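Local coordinates for succinoglycan biosynthesis protein (Bacillus cereus ATCC 14579, PDB 2QGM) that is of unknown function but has the fold of the erythromycin esterase-like family and may act as a hydrolase on an unidentified substrate, at residues 93-97 with 302-306; 109-115 with 167-173; 115-119 with 255-259; 121-125 with 149-153; 265-269 with 281-285. One frame throughout, in Å; residues are numbered along the deposited sequence.

Interactions 1 and 2 are buried at the central sheet, where strand 108-111 lies between 301-304 and the outermost strand 166-171. Interaction 1 packs a helix on the sheet through a lysine laid over a tryptophan, whereas interaction 2 joins two strands by backbone bonds and ends in a cluster of acids. The other three join helices farther from the centre. Interactions 3 and 4 both use helix 115-127, one by an indole-threonine bond, the other by aliphatic packing with a tyrosine-lysine bond on its more exposed side. Interactions 3 and 5 share helix 253-269. Interaction 5, partly buried, has no direct polar bond between its segments, yet His282 bonds Asp171 of interaction 2.

Interaction 1: 93-97 with 302-306; sequences KFRLV and MVWAH
With CG beside its backbone N (chi1 -76°) and a bend further out (chi3 67°), the side chain of Lys93 folds down over one face of Trp304. Its ammonium NZ stands 3.2 Å from the centroid of the five-membered ring of Trp304, almost on the ring normal: a cation-pi contact. Just behind, CE of Lys93 lies 3.5 Å from the centroid of the six-membered ring of the same indole as a CH-pi contact, and CB rests on its far end, 3.4 Å from CZ3. NZ of Lys93 and NE1 of Trp304 are both donors and do not bond each other; the first is held by Glu81 and the carbonyl of Leu79, the second by the hydroxyl of Tyr140. Helix 87-104 is here the crossover of a beta-alpha-beta unit linking strands 76-79 and 108-111, and it passes over strand 301-304, which lies between them, with the segments running antiparallel at 169°. One turn on from Lys93, branched Val97 adds apolar contacts: CG2 reaches the edge of the Trp304 ring, 4.0 Å from CZ3, while CG1 touches the selenium of selenomethionine Met302 at 3.8 Å. The flexible, apolar chain of Met302 continues toward Leu100 and Val101 of the same helix.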
# COMPACT_ATOMS: atom_id res chain seq x y z
N LYS A 93 10.50 6.33 -0.28
CA LYS A 93 9.95 4.99 -0.31
C LYS A 93 10.58 4.20 -1.45
O LYS A 93 10.80 3.01 -1.33
CB LYS A 93 8.43 5.03 -0.44
CG LYS A 93 7.74 5.41 0.86
CD LYS A 93 6.23 5.44 0.75
CE LYS A 93 5.66 4.06 0.53
NZ LYS A 93 4.18 4.13 0.49
N PHE A 94 10.86 4.88 -2.55
CA PHE A 94 11.50 4.26 -3.70
C PHE A 94 12.91 3.83 -3.25
O PHE A 94 13.35 2.72 -3.54
CB PHE A 94 11.54 5.29 -4.84
CG PHE A 94 12.37 4.91 -6.04
CD1 PHE A 94 12.81 3.60 -6.26
CD2 PHE A 94 12.70 5.89 -6.98
CE1 PHE A 94 13.57 3.29 -7.39
CE2 PHE A 94 13.45 5.59 -8.11
CZ PHE A 94 13.89 4.28 -8.33
N ARG A 95 13.61 4.69 -2.51
CA ARG A 95 14.94 4.33 -2.03
C ARG A 95 14.84 3.09 -1.14
O ARG A 95 15.62 2.15 -1.28
CB ARG A 95 15.57 5.50 -1.26
CG ARG A 95 16.94 5.22 -0.67
CD ARG A 95 17.57 6.51 -0.13
NE ARG A 95 18.73 6.26 0.71
CZ ARG A 95 19.92 5.86 0.26
NH1 ARG A 95 20.12 5.67 -1.04
NH2 ARG A 95 20.91 5.64 1.12
N LEU A 96 13.85 3.08 -0.25
CA LEU A 96 13.63 1.95 0.65
C LEU A 96 13.34 0.67 -0.14
O LEU A 96 13.89 -0.38 0.17
CB LEU A 96 12.47 2.24 1.60
CG LEU A 96 12.75 2.53 3.08
CD1 LEU A 96 14.16 3.06 3.29
CD2 LEU A 96 11.69 3.51 3.60
N VAL A 97 12.47 0.76 -1.14
CA VAL A 97 12.13 -0.39 -1.97
C VAL A 97 13.39 -0.92 -2.64
O VAL A 97 13.68 -2.12 -2.61
CB VAL A 97 11.08 0.00 -3.06
CG1 VAL A 97 10.92 -1.14 -4.07
CG2 VAL A 97 9.74 0.32 -2.40
N MSE A 302 6.62 -6.75 -0.12
CA MSE A 302 6.53 -5.37 0.31
C MSE A 302 5.11 -4.88 0.04
O MSE A 302 4.56 -5.13 -1.03
CB MSE A 302 7.50 -4.50 -0.49
CG MSE A 302 8.98 -4.87 -0.34
SE MSE A 302 10.06 -4.01 -1.73
CE MSE A 302 9.59 -5.20 -3.17
N VAL A 303 4.51 -4.22 1.01
CA VAL A 303 3.17 -3.68 0.85
C VAL A 303 3.27 -2.15 0.88
O VAL A 303 3.59 -1.55 1.91
CB VAL A 303 2.21 -4.17 1.95
CG1 VAL A 303 0.83 -3.51 1.80
CG2 VAL A 303 2.07 -5.69 1.86
N TRP A 304 3.03 -1.54 -0.27
CA TRP A 304 3.08 -0.09 -0.41
C TRP A 304 1.66 0.44 -0.34
O TRP A 304 0.82 0.11 -1.18
CB TRP A 304 3.70 0.27 -1.77
CG TRP A 304 3.71 1.74 -2.11
CD1 TRP A 304 2.63 2.57 -2.20
CD2 TRP A 304 4.85 2.52 -2.49
NE1 TRP A 304 3.03 3.82 -2.62
CE2 TRP A 304 4.38 3.81 -2.80
CE3 TRP A 304 6.22 2.25 -2.60
CZ2 TRP A 304 5.24 4.84 -3.22
CZ3 TRP A 304 7.07 3.27 -3.01
CH2 TRP A 304 6.58 4.55 -3.32
N ALA A 305 1.37 1.26 0.66
CA ALA A 305 0.03 1.81 0.81
C ALA A 305 0.08 2.97 1.77
O ALA A 305 1.14 3.31 2.28
CB ALA A 305 -0.90 0.72 1.36
N HIS A 306 -1.07 3.60 2.00
CA HIS A 306 -1.13 4.71 2.93
C HIS A 306 -0.88 4.18 4.34
O HIS A 306 -1.09 3.00 4.61
CB HIS A 306 -2.51 5.36 2.88
CG HIS A 306 -2.57 6.69 3.58
ND1 HIS A 306 -2.55 6.82 4.95
CD2 HIS A 306 -2.60 7.95 3.09
CE1 HIS A 306 -2.57 8.10 5.27
NE2 HIS A 306 -2.61 8.81 4.16

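Interaction 2: 109-115 with 167-173; sequences FAMEEDW and FIGLDLK
Phe109 turns a ring edge toward the face of Phe167, centroids 5.3 Å apart and planes at 60°, while the selenium of Met111 sits at the edge of Phe167, 3.7 Å from CZ: a Met-aromatic contact. Across the sheet, small Ala110 admits Leu170 closely, CB to CD2 3.4 Å. Parallel backbone bonds lock these strands, among them Met111 N to Ile168 O at 2.9 Å. Past Met111 a beta bulge shifts the register. Gly169, without a side chain, lets the backbone of Asp114 and Trp115 pass close by. At the polar end, OD1 of Asp114 accepts the backbone N of Lys173 (3.0 Å), from above the carboxylate plane. A water donates to both Glu112 OE2 and Asp171 OD2, which probably eases the approach of two acids whose other oxygens bond His306 N and His282. Strand 108-111 lies between 301-304 and edge strand 166-171, with helix 143-157 over Phe109 and Met111, and helix 276-297 over Leu170.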
# COMPACT_ATOMS: atom_id res chain seq x y z
N PHE A 109 6.17 -6.80 -5.09
CA PHE A 109 5.79 -5.43 -4.79
C PHE A 109 4.27 -5.33 -4.92
O PHE A 109 3.73 -5.28 -6.03
CB PHE A 109 6.47 -4.47 -5.76
CG PHE A 109 6.20 -3.02 -5.46
CD1 PHE A 109 6.80 -2.39 -4.37
CD2 PHE A 109 5.29 -2.30 -6.24
CE1 PHE A 109 6.50 -1.06 -4.06
CE2 PHE A 109 4.98 -0.98 -5.93
CZ PHE A 109 5.58 -0.36 -4.84
N ALA A 110 3.59 -5.32 -3.77
CA ALA A 110 2.12 -5.24 -3.72
C ALA A 110 1.72 -3.81 -3.39
O ALA A 110 1.96 -3.33 -2.28
CB ALA A 110 1.58 -6.21 -2.66
N MSE A 111 1.10 -3.15 -4.36
CA MSE A 111 0.72 -1.74 -4.19
C MSE A 111 -0.78 -1.52 -4.05
O MSE A 111 -1.58 -2.30 -4.56
CB MSE A 111 1.24 -0.93 -5.40
CG MSE A 111 1.03 0.57 -5.30
SE MSE A 111 1.59 1.52 -6.89
CE MSE A 111 2.93 2.65 -6.12
N GLU A 112 -1.14 -0.44 -3.36
CA GLU A 112 -2.53 -0.05 -3.17
C GLU A 112 -2.92 0.60 -4.49
O GLU A 112 -2.93 1.83 -4.63
CB GLU A 112 -2.64 0.95 -2.01
CG GLU A 112 -4.07 1.35 -1.64
CD GLU A 112 -4.15 2.47 -0.61
OE1 GLU A 112 -3.12 2.81 0.02
OE2 GLU A 112 -5.26 3.01 -0.42
N GLU A 113 -3.21 -0.25 -5.47
CA GLU A 113 -3.60 0.16 -6.82
C GLU A 113 -4.49 -0.99 -7.28
O GLU A 113 -4.31 -2.13 -6.85
CB GLU A 113 -2.35 0.30 -7.70
CG GLU A 113 -2.62 0.62 -9.18
CD GLU A 113 -3.45 1.87 -9.37
OE1 GLU A 113 -4.68 1.76 -9.60
OE2 GLU A 113 -2.87 2.97 -9.30
N ASP A 114 -5.45 -0.70 -8.15
CA ASP A 114 -6.37 -1.73 -8.60
C ASP A 114 -5.73 -2.92 -9.30
O ASP A 114 -4.76 -2.79 -10.05
CB ASP A 114 -7.46 -1.13 -9.49
CG ASP A 114 -8.30 -0.08 -8.76
OD1 ASP A 114 -8.39 -0.15 -7.51
OD2 ASP A 114 -8.86 0.81 -9.43
N TRP A 115 -6.29 -4.10 -9.03
CA TRP A 115 -5.83 -5.36 -9.58
C TRP A 115 -5.49 -5.25 -11.07
O TRP A 115 -4.38 -5.58 -11.50
CB TRP A 115 -6.90 -6.44 -9.35
CG TRP A 115 -6.48 -7.78 -9.86
CD1 TRP A 115 -6.72 -8.29 -11.09
CD2 TRP A 115 -5.66 -8.73 -9.17
NE1 TRP A 115 -6.09 -9.51 -11.23
CE2 TRP A 115 -5.43 -9.80 -10.06
CE3 TRP A 115 -5.10 -8.78 -7.89
CZ2 TRP A 115 -4.65 -10.92 -9.71
CZ3 TRP A 115 -4.32 -9.89 -7.54
CH2 TRP A 115 -4.11 -10.94 -8.45
N PHE A 167 4.88 -7.26 -9.77
CA PHE A 167 4.07 -6.12 -9.38
C PHE A 167 2.65 -6.65 -9.20
O PHE A 167 2.11 -7.30 -10.11
CB PHE A 167 4.08 -5.04 -10.47
CG PHE A 167 3.50 -3.73 -10.03
CD1 PHE A 167 2.14 -3.63 -9.72
CD2 PHE A 167 4.31 -2.63 -9.86
CE1 PHE A 167 1.61 -2.42 -9.25
CE2 PHE A 167 3.79 -1.42 -9.39
CZ PHE A 167 2.44 -1.31 -9.08
N ILE A 168 2.07 -6.39 -8.03
CA ILE A 168 0.72 -6.85 -7.73
C ILE A 168 -0.17 -5.66 -7.35
O ILE A 168 0.20 -4.86 -6.49
CB ILE A 168 0.70 -7.85 -6.54
CG1 ILE A 168 1.60 -9.05 -6.82
CG2 ILE A 168 -0.72 -8.28 -6.23
CD1 ILE A 168 2.99 -8.90 -6.27
N GLY A 169 -1.33 -5.55 -7.99
CA GLY A 169 -2.27 -4.49 -7.66
C GLY A 169 -3.24 -5.08 -6.65
O GLY A 169 -4.07 -5.92 -6.99
N LEU A 170 -3.12 -4.65 -5.40
CA LEU A 170 -3.94 -5.18 -4.30
C LEU A 170 -5.40 -4.77 -4.28
O LEU A 170 -6.25 -5.54 -3.83
CB LEU A 170 -3.35 -4.75 -2.96
CG LEU A 170 -1.91 -5.11 -2.59
CD1 LEU A 170 -1.54 -4.35 -1.32
CD2 LEU A 170 -1.78 -6.61 -2.39
N ASP A 171 -5.67 -3.56 -4.74
CA ASP A 171 -7.01 -2.97 -4.70
C ASP A 171 -8.09 -3.48 -5.63
O ASP A 171 -7.83 -4.13 -6.65
CB ASP A 171 -6.92 -1.45 -4.83
CG ASP A 171 -7.66 -0.72 -3.73
OD1 ASP A 171 -8.70 -1.23 -3.27
OD2 ASP A 171 -7.22 0.38 -3.33
N LEU A 172 -9.32 -3.16 -5.24
CA LEU A 172 -10.52 -3.56 -5.96
C LEU A 172 -11.51 -2.40 -6.09
O LEU A 172 -12.71 -2.58 -5.87
CB LEU A 172 -11.20 -4.70 -5.20
CG LEU A 172 -10.47 -6.05 -5.09
CD1 LEU A 172 -11.22 -6.99 -4.15
CD2 LEU A 172 -10.35 -6.66 -6.47
N LYS A 173 -11.03 -1.22 -6.45
CA LYS A 173 -11.93 -0.08 -6.60
C LYS A 173 -12.57 -0.06 -7.99
O LYS A 173 -13.45 0.75 -8.26
CB LYS A 173 -11.19 1.23 -6.33
CG LYS A 173 -10.63 1.30 -4.93
CD LYS A 173 -10.08 2.67 -4.60
CE LYS A 173 -8.94 3.03 -5.52
NZ LYS A 173 -8.31 4.32 -5.10
O HOH W 1 -7.53 1.35 -0.63
O HOH W 2 -6.06 2.42 -4.37
O HOH W 3 -2.81 -7.32 -9.94

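Interaction 3: 115-119 with 255-259; sequences WGNGL and WAKAT
Trp115 and Leu119, on the first turns of helix 115-127, face Thr259 and Trp255 of helix 253-269, running nearly the other way, the segment axes 12.0 Å apart at 163°. So wide a spacing needs large side chains to fill it, and two tryptophans do so. The indole of Trp115 donates from NE1 to OG1 of Thr259 (3.0 Å, N-H...O 155°), with the oxygen close to the ring plane. Thr259 suits this place because its hydroxyl, lying beside its own backbone N, donates a hydrogen bond to the carbonyl O of Trp255 one turn earlier, at 2.7 Å. That carbonyl also takes the N-H of Thr259, the two donors reaching it from opposite faces of its plane. OG1 is thereby fixed as an acceptor for the indole. Ala258, small enough to let the benzene part of Trp115 approach, sets CB 3.6 Å from CZ2. Trp255 meets that same part obliquely, CZ3 being 3.8 Å from CH2 of Trp115. Leu119 closes the far end, its CD2 3.7 Å from CE3 of Trp255. This is antiparallel helix-helix packing in the helical layer beside edge strand 166-171 of an alpha/beta fold, where Trp255 also covers Ile168.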
# COMPACT_ATOMS: atom_id res chain seq x y z
N TRP A 115 -6.29 -4.10 -9.03
CA TRP A 115 -5.83 -5.36 -9.58
C TRP A 115 -5.49 -5.25 -11.07
O TRP A 115 -4.38 -5.58 -11.50
CB TRP A 115 -6.90 -6.44 -9.35
CG TRP A 115 -6.48 -7.78 -9.86
CD1 TRP A 115 -6.72 -8.29 -11.09
CD2 TRP A 115 -5.66 -8.73 -9.17
NE1 TRP A 115 -6.09 -9.51 -11.23
CE2 TRP A 115 -5.43 -9.80 -10.06
CE3 TRP A 115 -5.10 -8.78 -7.89
CZ2 TRP A 115 -4.65 -10.92 -9.71
CZ3 TRP A 115 -4.32 -9.89 -7.54
CH2 TRP A 115 -4.11 -10.94 -8.45
N GLY A 116 -6.45 -4.77 -11.85
CA GLY A 116 -6.26 -4.62 -13.29
C GLY A 116 -5.07 -3.76 -13.69
O GLY A 116 -4.34 -4.08 -14.63
N ASN A 117 -4.89 -2.65 -12.98
CA ASN A 117 -3.77 -1.74 -13.25
C ASN A 117 -2.50 -2.49 -12.91
O ASN A 117 -1.46 -2.32 -13.56
CB ASN A 117 -3.89 -0.49 -12.39
CG ASN A 117 -4.95 0.47 -12.91
OD1 ASN A 117 -5.43 1.34 -12.18
ND2 ASN A 117 -5.30 0.32 -14.19
N GLY A 118 -2.58 -3.32 -11.88
CA GLY A 118 -1.43 -4.11 -11.46
C GLY A 118 -0.95 -5.03 -12.56
O GLY A 118 0.25 -5.16 -12.79
N LEU A 119 -1.90 -5.69 -13.24
CA LEU A 119 -1.59 -6.61 -14.34
C LEU A 119 -0.80 -5.89 -15.43
O LEU A 119 0.16 -6.43 -15.97
CB LEU A 119 -2.90 -7.18 -14.93
CG LEU A 119 -3.80 -8.02 -14.02
CD1 LEU A 119 -5.04 -8.51 -14.80
CD2 LEU A 119 -3.03 -9.22 -13.49
N TRP A 255 -2.15 -16.40 -12.85
CA TRP A 255 -2.76 -15.08 -12.90
C TRP A 255 -4.22 -15.10 -13.33
O TRP A 255 -4.98 -14.22 -12.93
CB TRP A 255 -1.95 -14.15 -13.81
CG TRP A 255 -0.67 -13.68 -13.18
CD1 TRP A 255 0.59 -14.13 -13.47
CD2 TRP A 255 -0.52 -12.70 -12.14
NE1 TRP A 255 1.51 -13.49 -12.66
CE2 TRP A 255 0.86 -12.61 -11.84
CE3 TRP A 255 -1.42 -11.89 -11.44
CZ2 TRP A 255 1.36 -11.75 -10.87
CZ3 TRP A 255 -0.92 -11.03 -10.46
CH2 TRP A 255 0.46 -10.96 -10.19
N ALA A 256 -4.62 -16.09 -14.12
CA ALA A 256 -6.01 -16.18 -14.54
C ALA A 256 -6.86 -16.56 -13.33
O ALA A 256 -7.92 -15.97 -13.08
CB ALA A 256 -6.17 -17.22 -15.64
N LYS A 257 -6.40 -17.55 -12.57
CA LYS A 257 -7.12 -17.99 -11.38
C LYS A 257 -7.21 -16.83 -10.38
O LYS A 257 -8.27 -16.57 -9.80
CB LYS A 257 -6.39 -19.17 -10.72
CG LYS A 257 -6.97 -19.59 -9.37
CD LYS A 257 -6.18 -20.75 -8.74
CE LYS A 257 -6.84 -21.21 -7.44
NZ LYS A 257 -6.15 -22.38 -6.81
N ALA A 258 -6.10 -16.13 -10.18
CA ALA A 258 -6.05 -15.01 -9.24
C ALA A 258 -6.99 -13.89 -9.64
O ALA A 258 -7.64 -13.29 -8.78
CB ALA A 258 -4.62 -14.48 -9.14
N THR A 259 -7.06 -13.61 -10.93
CA THR A 259 -7.94 -12.57 -11.44
C THR A 259 -9.40 -12.98 -11.24
O THR A 259 -10.23 -12.16 -10.84
CB THR A 259 -7.68 -12.29 -12.92
OG1 THR A 259 -6.31 -11.91 -13.09
CG2 THR A 259 -8.57 -11.17 -13.43

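Interaction 4: 121-125 with 149-153; sequences LNEYI and IEWMK
Ile149 is gripped from two directions: its CD1 meets CD2 of Leu121 at 3.7 Å, and its CG2 lies as near to CD2 of the Tyr124 ring. Ile125 completes this close-packed side. Its CG1 is turned between the backbone N and the carbonyl carbon (chi1 68°), which leaves CG2 to press on Met152, 3.9 Å from CB, and on the Ile149 side chain. Branched aliphatic chains, with CB of selenomethionine Met152, suit two helical segments inclined at 50° that converge until the CA atoms of Ile125 and Lys153 are only 3.9 Å apart. Leu121 and Ile125 also rest on Phe167 of the sheet, so the aliphatic side belongs to the interior. The other side is looser and more polar. Lys153, partly exposed, lays its methylenes obliquely on the Tyr124 ring, CD 3.6 Å from CZ, then bends at chi3 (70°) to bring NZ within 3.0 Å of the Tyr124 hydroxyl, to which it donates. Near the convergence a water lies 2.8 Å from the carbonyl oxygens of Ile125 and Lys153. Tyr124 therefore serves both sides, its ring belonging with the aliphatic packing and its oxygen offering an acceptor to the ammonium group, whose positive charge would probably draw electron density toward that oxygen.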
# COMPACT_ATOMS: atom_id res chain seq x y z
N LEU A 121 0.91 -2.98 -15.03
CA LEU A 121 2.18 -2.50 -14.50
C LEU A 121 3.16 -3.66 -14.42
O LEU A 121 4.36 -3.49 -14.66
CB LEU A 121 1.99 -1.86 -13.12
CG LEU A 121 1.46 -0.43 -13.21
CD1 LEU A 121 0.82 -0.01 -11.89
CD2 LEU A 121 2.60 0.50 -13.59
N ASN A 122 2.65 -4.85 -14.11
CA ASN A 122 3.54 -6.00 -14.03
C ASN A 122 4.04 -6.31 -15.43
O ASN A 122 5.21 -6.60 -15.62
CB ASN A 122 2.84 -7.22 -13.42
CG ASN A 122 3.83 -8.25 -12.92
OD1 ASN A 122 4.96 -7.92 -12.54
ND2 ASN A 122 3.42 -9.52 -12.89
N GLU A 123 3.16 -6.22 -16.42
CA GLU A 123 3.58 -6.49 -17.79
C GLU A 123 4.64 -5.47 -18.18
O GLU A 123 5.61 -5.81 -18.87
CB GLU A 123 2.39 -6.40 -18.75
CG GLU A 123 2.73 -6.81 -20.17
CD GLU A 123 1.52 -6.78 -21.09
OE1 GLU A 123 0.45 -7.26 -20.67
OE2 GLU A 123 1.64 -6.27 -22.23
N TYR A 124 4.46 -4.23 -17.74
CA TYR A 124 5.43 -3.18 -18.03
C TYR A 124 6.81 -3.50 -17.46
O TYR A 124 7.83 -3.38 -18.16
CB TYR A 124 4.99 -1.83 -17.47
CG TYR A 124 5.99 -0.74 -17.78
CD1 TYR A 124 6.09 -0.21 -19.06
CD2 TYR A 124 6.91 -0.31 -16.82
CE1 TYR A 124 7.07 0.72 -19.38
CE2 TYR A 124 7.90 0.62 -17.14
CZ TYR A 124 7.97 1.13 -18.43
OH TYR A 124 8.93 2.06 -18.79
N ILE A 125 6.86 -3.87 -16.18
CA ILE A 125 8.15 -4.16 -15.56
C ILE A 125 8.75 -5.50 -15.99
O ILE A 125 9.91 -5.77 -15.68
CB ILE A 125 8.07 -4.08 -14.00
CG1 ILE A 125 7.21 -5.20 -13.42
CG2 ILE A 125 7.52 -2.72 -13.59
CD1 ILE A 125 7.44 -5.40 -11.93
N ILE A 149 8.94 2.80 -10.93
CA ILE A 149 8.45 1.77 -11.83
C ILE A 149 9.47 1.51 -12.93
O ILE A 149 9.68 0.37 -13.34
CB ILE A 149 7.09 2.18 -12.43
CG1 ILE A 149 6.07 2.32 -11.29
CG2 ILE A 149 6.64 1.16 -13.47
CD1 ILE A 149 4.71 2.82 -11.72
N GLU A 150 10.13 2.56 -13.40
CA GLU A 150 11.14 2.39 -14.44
C GLU A 150 12.33 1.61 -13.90
O GLU A 150 12.88 0.75 -14.59
CB GLU A 150 11.58 3.75 -14.97
CG GLU A 150 10.46 4.47 -15.70
CD GLU A 150 10.86 5.85 -16.16
OE1 GLU A 150 11.43 6.59 -15.34
OE2 GLU A 150 10.59 6.19 -17.33
N TRP A 151 12.73 1.89 -12.66
CA TRP A 151 13.83 1.16 -12.06
C TRP A 151 13.48 -0.33 -11.97
O TRP A 151 14.32 -1.20 -12.21
CB TRP A 151 14.14 1.67 -10.65
CG TRP A 151 15.05 0.74 -9.92
CD1 TRP A 151 16.37 0.55 -10.16
CD2 TRP A 151 14.66 -0.24 -8.94
NE1 TRP A 151 16.84 -0.49 -9.39
CE2 TRP A 151 15.82 -0.99 -8.64
CE3 TRP A 151 13.46 -0.55 -8.29
CZ2 TRP A 151 15.80 -2.04 -7.71
CZ3 TRP A 151 13.45 -1.60 -7.38
CH2 TRP A 151 14.61 -2.33 -7.10
N MSE A 152 12.24 -0.62 -11.60
CA MSE A 152 11.81 -2.01 -11.48
C MSE A 152 11.96 -2.72 -12.83
O MSE A 152 12.41 -3.87 -12.90
CB MSE A 152 10.34 -2.07 -11.02
CG MSE A 152 10.12 -1.53 -9.62
SE MSE A 152 8.31 -1.73 -9.03
CE MSE A 152 8.61 -1.40 -7.14
N LYS A 153 11.60 -2.03 -13.91
CA LYS A 153 11.73 -2.58 -15.25
C LYS A 153 13.22 -2.83 -15.52
O LYS A 153 13.60 -3.88 -16.04
CB LYS A 153 11.15 -1.61 -16.28
CG LYS A 153 11.17 -2.14 -17.71
CD LYS A 153 10.80 -1.06 -18.72
CE LYS A 153 11.89 -0.01 -18.85
NZ LYS A 153 11.54 1.05 -19.84
O HOH W 4 12.04 -5.71 -17.46

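Interaction 5: 265-269 with 281-285; sequences KFTTM and LHEQY
In the helical hairpin formed by helices 253-269 and 276-297, Lys265, Thr268 and Met269 meet Leu281, His282 and Tyr285, the segment axes 10.0 Å apart and antiparallel at 156°. Tyr285 is wedged between the two helices. Over one face of its ring comes the aliphatic part of Lys265, with CB 3.7 Å from the centroid in a CH-pi contact, and on the opposite face lies its own helix's carbonyl, Leu281 O. CB of Met269 reaches the edge of this ring, 3.8 Å from CE2. The long chain of Lys265 suits this half-buried place, since its methylenes cover the ring while the ammonium group leads away. At the outer end the Tyr285 hydroxyl touches CG2 of Thr268 at 3.3 Å and bonds a water that also reaches Thr268 OG1, though weakly; that threonine's stronger partner is the carbonyl of Glu264. Leu281 folds CD1 against Thr268 O, 3.6 Å away. A chi1 of 168° swings selenomethionine Met269 so that its selenium reaches the edge of the His282 ring, 3.8 Å from CD2. Both ring nitrogens are engaged: ND1 donates in the ring plane to OE2 of Glu283 at 2.7 Å, and NE2 bonds Asp171. The hairpin packs against the C-terminal end of strand 166-171, with Leu172 against Lys265 and Tyr285, and helices 212-215 and 220-236 touching Met269 and Thr268.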
# COMPACT_ATOMS: atom_id res chain seq x y z
N LYS A 265 -14.06 -11.50 -5.35
CA LYS A 265 -13.89 -10.62 -4.20
C LYS A 265 -14.63 -9.30 -4.40
O LYS A 265 -15.32 -8.83 -3.50
CB LYS A 265 -12.40 -10.33 -3.96
CG LYS A 265 -11.58 -11.51 -3.46
CD LYS A 265 -10.14 -11.09 -3.19
CE LYS A 265 -9.30 -12.23 -2.62
NZ LYS A 265 -9.17 -13.38 -3.54
N PHE A 266 -14.49 -8.71 -5.58
CA PHE A 266 -15.15 -7.45 -5.87
C PHE A 266 -16.68 -7.54 -5.71
O PHE A 266 -17.30 -6.68 -5.08
CB PHE A 266 -14.77 -6.99 -7.29
CG PHE A 266 -15.36 -5.67 -7.70
CD1 PHE A 266 -16.61 -5.60 -8.30
CD2 PHE A 266 -14.65 -4.48 -7.50
CE1 PHE A 266 -17.15 -4.37 -8.71
CE2 PHE A 266 -15.18 -3.26 -7.90
CZ PHE A 266 -16.43 -3.20 -8.51
N THR A 267 -17.28 -8.58 -6.27
CA THR A 267 -18.73 -8.77 -6.19
C THR A 267 -19.20 -9.15 -4.78
O THR A 267 -20.37 -8.96 -4.44
CB THR A 267 -19.22 -9.85 -7.18
OG1 THR A 267 -18.64 -11.11 -6.83
CG2 THR A 267 -18.81 -9.48 -8.61
N THR A 268 -18.29 -9.69 -3.98
CA THR A 268 -18.62 -10.10 -2.61
C THR A 268 -18.53 -8.91 -1.67
O THR A 268 -19.35 -8.73 -0.77
CB THR A 268 -17.67 -11.21 -2.12
OG1 THR A 268 -17.75 -12.34 -2.99
CG2 THR A 268 -18.04 -11.64 -0.70
N MSE A 269 -17.51 -8.09 -1.89
CA MSE A 269 -17.25 -6.89 -1.10
C MSE A 269 -18.39 -5.87 -1.20
O MSE A 269 -18.74 -5.21 -0.22
CB MSE A 269 -15.94 -6.26 -1.58
CG MSE A 269 -15.63 -4.86 -1.07
SE MSE A 269 -14.04 -4.18 -1.98
CE MSE A 269 -14.94 -3.47 -3.56
N LEU A 281 -14.48 -5.94 4.43
CA LEU A 281 -14.18 -6.87 3.35
C LEU A 281 -13.07 -6.30 2.47
O LEU A 281 -12.15 -7.01 2.08
CB LEU A 281 -15.43 -7.15 2.51
CG LEU A 281 -16.48 -8.07 3.15
CD1 LEU A 281 -17.76 -8.00 2.34
CD2 LEU A 281 -15.97 -9.51 3.23
N HIS A 282 -13.14 -5.01 2.17
CA HIS A 282 -12.11 -4.38 1.36
C HIS A 282 -10.72 -4.57 1.96
O HIS A 282 -9.78 -4.95 1.25
CB HIS A 282 -12.41 -2.89 1.19
CG HIS A 282 -11.34 -2.15 0.44
ND1 HIS A 282 -10.30 -1.50 1.08
CD2 HIS A 282 -11.14 -1.98 -0.89
CE1 HIS A 282 -9.51 -0.96 0.17
NE2 HIS A 282 -10.00 -1.23 -1.03
N GLU A 283 -10.59 -4.31 3.26
CA GLU A 283 -9.28 -4.45 3.93
C GLU A 283 -8.86 -5.92 3.99
O GLU A 283 -7.68 -6.24 3.85
CB GLU A 283 -9.34 -3.84 5.33
CG GLU A 283 -9.66 -2.34 5.36
CD GLU A 283 -8.72 -1.51 4.49
OE1 GLU A 283 -7.51 -1.45 4.78
OE2 GLU A 283 -9.21 -0.91 3.51
N GLN A 284 -9.83 -6.79 4.19
CA GLN A 284 -9.60 -8.22 4.25
C GLN A 284 -8.95 -8.65 2.92
O GLN A 284 -7.92 -9.34 2.91
CB GLN A 284 -10.95 -8.92 4.43
CG GLN A 284 -10.93 -10.35 4.90
CD GLN A 284 -12.31 -10.76 5.37
OE1 GLN A 284 -12.90 -10.12 6.25
NE2 GLN A 284 -12.85 -11.83 4.79
N TYR A 285 -9.53 -8.22 1.81
CA TYR A 285 -9.01 -8.56 0.49
C TYR A 285 -7.65 -7.95 0.18
O TYR A 285 -6.85 -8.56 -0.53
CB TYR A 285 -10.04 -8.20 -0.58
CG TYR A 285 -11.33 -8.97 -0.42
CD1 TYR A 285 -11.33 -10.23 0.18
CD2 TYR A 285 -12.55 -8.46 -0.87
CE1 TYR A 285 -12.51 -10.97 0.31
CE2 TYR A 285 -13.73 -9.19 -0.74
CZ TYR A 285 -13.70 -10.45 -0.15
OH TYR A 285 -14.86 -11.19 -0.02
O HOH W 5 -14.61 -13.36 -2.21